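Local structure of putative metal-dependent hydrolase (Bacillus subtilis, 6KNS) at residues Ala146-Asp151 with Thr155-Ala160. The protein is a metallo-beta-lactamase fold protein that binds zinc and calcium, probably a metal-dependent hydrolase, perhaps with the tRNA 3'-end processing activity assigned to its family. Numbering follows the deposited sequence.
Sequences AMRITD and TVVYTA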
ATOM      1  N   ALA A 146       6.220  21.203   3.122  1.00 22.92           N
ATOM      2  CA  ALA A 146       4.841  21.628   2.965  1.00 22.63           C
ATOM      3  C   ALA A 146       4.696  22.236   1.590  1.00 22.94           C
ATOM      4  O   ALA A 146       5.702  22.612   0.989  1.00 23.97           O
ATOM      5  CB  ALA A 146       4.453  22.621   4.034  1.00 23.01           C
ATOM      6  N   MET A 147       3.467  22.302   1.079  1.00 22.47           N
ATOM      7  CA  MET A 147       3.231  22.794  -0.270  1.00 23.45           C
ATOM      8  C   MET A 147       2.091  23.798  -0.331  1.00 24.38           C
ATOM      9  O   MET A 147       1.078  23.644   0.342  1.00 24.15           O
ATOM     10  CB  MET A 147       2.896  21.651  -1.203  1.00 22.67           C
ATOM     11  CG  MET A 147       3.955  20.582  -1.267  1.00 24.14           C
ATOM     12  SD  MET A 147       3.351  19.136  -2.152  1.00 24.34           S
ATOM     13  CE  MET A 147       4.587  17.983  -1.552  1.00 23.62           C
ATOM     14  N   ARG A 148       2.283  24.840  -1.140  1.00 26.27           N
ATOM     15  CA  ARG A 148       1.243  25.818  -1.431  1.00 26.67           C
ATOM     16  C   ARG A 148       0.920  25.653  -2.908  1.00 26.51           C
ATOM     17  O   ARG A 148       1.803  25.833  -3.761  1.00 26.69           O
ATOM     18  CB  ARG A 148       1.739  27.222  -1.157  1.00 28.61           C
ATOM     19  CG  ARG A 148       0.751  28.279  -1.642  1.00 32.11           C
ATOM     20  CD  ARG A 148       1.270  29.707  -1.624  1.00 37.02           C
ATOM     21  NE  ARG A 148       0.811  30.382  -0.439  1.00 40.29           N
ATOM     22  CZ  ARG A 148      -0.128  31.317  -0.362  1.00 40.43           C
ATOM     23  NH1 ARG A 148      -0.734  31.811  -1.421  1.00 42.72           N
ATOM     24  NH2 ARG A 148      -0.446  31.764   0.829  1.00 41.45           N
ATOM     25  N   ILE A 149      -0.329  25.298  -3.213  1.00 25.74           N
ATOM     26  CA  ILE A 149      -0.727  24.947  -4.572  1.00 25.27           C
ATOM     27  C   ILE A 149      -1.796  25.897  -5.071  1.00 26.44           C
ATOM     28  O   ILE A 149      -2.874  25.983  -4.496  1.00 25.86           O
ATOM     29  CB  ILE A 149      -1.208  23.486  -4.657  1.00 23.86           C
ATOM     30  CG1 ILE A 149      -0.101  22.542  -4.144  1.00 23.63           C
ATOM     31  CG2 ILE A 149      -1.549  23.131  -6.096  1.00 22.82           C
ATOM     32  CD1 ILE A 149      -0.475  21.074  -4.058  1.00 21.26           C
ATOM     33  N   THR A 150      -1.486  26.637  -6.133  1.00 27.74           N
ATOM     34  CA  THR A 150      -2.450  27.544  -6.701  1.00 29.03           C
ATOM     35  C   THR A 150      -2.651  27.290  -8.180  1.00 29.99           C
ATOM     36  O   THR A 150      -1.796  26.741  -8.842  1.00 29.96           O
ATOM     37  CB  THR A 150      -2.065  29.028  -6.461  1.00 30.90           C
ATOM     38  OG1 THR A 150      -3.137  29.862  -6.924  1.00 31.94           O
ATOM     39  CG2 THR A 150      -0.728  29.430  -7.157  1.00 30.42           C
ATOM     40  N   ASP A 151      -3.824  27.663  -8.675  1.00 30.99           N
ATOM     41  CA  ASP A 151      -4.098  27.654 -10.111  1.00 31.88           C
ATOM     42  C   ASP A 151      -4.305  29.067 -10.620  1.00 33.31           C
ATOM     43  O   ASP A 151      -4.746  29.233 -11.751  1.00 34.38           O
ATOM     44  CB  ASP A 151      -5.344  26.810 -10.437  1.00 31.37           C
ATOM     45  CG  ASP A 151      -6.610  27.334  -9.776  1.00 32.95           C
ATOM     46  OD1 ASP A 151      -6.586  28.426  -9.148  1.00 34.25           O
ATOM     47  OD2 ASP A 151      -7.645  26.655  -9.896  1.00 35.12           O
ATOM     48  N   THR A 155      -6.217  28.783  -3.903  1.00 28.74           N
ATOM     49  CA  THR A 155      -4.941  28.369  -3.331  1.00 27.71           C
ATOM     50  C   THR A 155      -5.159  27.392  -2.174  1.00 26.27           C
ATOM     51  O   THR A 155      -5.935  27.665  -1.251  1.00 26.29           O
ATOM     52  CB  THR A 155      -4.168  29.617  -2.839  1.00 29.14           C
ATOM     53  OG1 THR A 155      -3.865  30.444  -3.967  1.00 28.66           O
ATOM     54  CG2 THR A 155      -2.854  29.220  -2.156  1.00 27.70           C
ATOM     55  N   VAL A 156      -4.512  26.230  -2.242  1.00 25.05           N
ATOM     56  CA  VAL A 156      -4.589  25.263  -1.174  1.00 23.79           C
ATOM     57  C   VAL A 156      -3.210  25.077  -0.548  1.00 23.62           C
ATOM     58  O   VAL A 156      -2.229  24.920  -1.256  1.00 23.78           O
ATOM     59  CB  VAL A 156      -5.134  23.896  -1.699  1.00 22.94           C
ATOM     60  CG1 VAL A 156      -5.172  22.867  -0.613  1.00 19.23           C
ATOM     61  CG2 VAL A 156      -6.545  24.082  -2.316  1.00 23.40           C
ATOM     62  N   VAL A 157      -3.143  25.051   0.780  1.00 23.57           N
ATOM     63  CA  VAL A 157      -1.897  24.804   1.486  1.00 22.82           C
ATOM     64  C   VAL A 157      -2.027  23.460   2.175  1.00 22.44           C
ATOM     65  O   VAL A 157      -3.033  23.182   2.842  1.00 22.80           O
ATOM     66  CB  VAL A 157      -1.574  25.925   2.511  1.00 24.24           C
ATOM     67  CG1 VAL A 157      -0.386  25.538   3.397  1.00 23.22           C
ATOM     68  CG2 VAL A 157      -1.288  27.251   1.796  1.00 24.19           C
ATOM     69  N   TYR A 158      -1.008  22.631   1.983  1.00 21.73           N
ATOM     70  CA  TYR A 158      -0.862  21.319   2.602  1.00 21.23           C
ATOM     71  C   TYR A 158       0.372  21.381   3.483  1.00 21.31           C
ATOM     72  O   TYR A 158       1.454  21.651   2.989  1.00 22.83           O
ATOM     73  CB  TYR A 158      -0.644  20.276   1.505  1.00 20.30           C
ATOM     74  CG  TYR A 158      -0.335  18.887   1.947  1.00 18.88           C
ATOM     75  CD1 TYR A 158      -1.094  18.260   2.935  1.00 21.59           C
ATOM     76  CD2 TYR A 158       0.709  18.155   1.347  1.00 19.62           C
ATOM     77  CE1 TYR A 158      -0.828  16.921   3.323  1.00 19.57           C
ATOM     78  CE2 TYR A 158       0.985  16.830   1.719  1.00 18.35           C
ATOM     79  CZ  TYR A 158       0.214  16.220   2.699  1.00 20.00           C
ATOM     80  OH  TYR A 158       0.472  14.925   3.072  1.00 19.12           O
ATOM     81  N   THR A 159       0.215  21.170   4.780  1.00 21.00           N
ATOM     82  CA  THR A 159       1.336  21.234   5.708  1.00 20.94           C
ATOM     83  C   THR A 159       2.281  20.038   5.583  1.00 21.34           C
ATOM     84  O   THR A 159       3.363  20.053   6.166  1.00 22.17           O
ATOM     85  CB  THR A 159       0.871  21.241   7.195  1.00 21.84           C
ATOM     86  OG1 THR A 159       0.214  19.994   7.491  1.00 17.95           O
ATOM     87  CG2 THR A 159      -0.067  22.398   7.494  1.00 20.64           C
ATOM     88  N   ALA A 160       1.886  18.981   4.872  1.00 20.39           N
ATOM     89  CA  ALA A 160       2.565  17.717   5.016  1.00 20.32           C
ATOM     90  C   ALA A 160       2.673  17.440   6.528  1.00 20.73           C
ATOM     91  O   ALA A 160       1.750  17.776   7.297  1.00 21.15           O
ATOM     92  CB  ALA A 160       3.929  17.724   4.319  1.00 19.25           C
TER
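The guanidinium of Arg-148 lies with one face over the methyl of Thr-155, NH1 standing 3.4 Å from CG2. Both CG of Arg-148 (chi1 172°) and CG2 of Thr-155 are trans to their own main-chain nitrogens, and the arginine chain then bends at chi3 (-98°), which folds its head across the neighbouring strand. There NE and NH2 bond to the carbonyl oxygens of Phe-171 and Glu-173, so the head is held by backbone acceptors beyond the hairpin. On the same face, CG2 of Val-157 rests 4.1 Å from CG of Arg-148. Thr-150 OG1 and Thr-155 OG1 are 3.1 Å apart. Thr-150 OG1 has a hydrogen bond with His-154 O in the turn.

Strands 145-150 and 155-158 form an antiparallel beta hairpin in the middle of one of the two mixed sheets of the metallo-beta-lactamase fold. Its hydrogen-bonded pairs are Met-147 with Tyr-158 and Ile-149 with Val-156, each joined by two nearly straight bonds, such as Tyr-158 N to Met-147 O at 2.8 Å.

These four residues, all buried, occupy the other face. Met-147 directs SD at the edge of the Tyr-158 ring, close to the ring plane and 4.5 Å from CD2. Over the centre of one ring face sits the backbone N of Ala-160, 3.5 Å above the plane. Tyr-158 OH bonds to Asp-40, and the side chain of Tyr-158 comes within about 4 Å, nearest atoms, of that of the zinc ligand His-70. At the hairpin's open end, CB of Ala-146 touches Tyr-158 O at 3.3 Å, its methyl also meeting Phe-168 and Phe-171 of helix 168-171.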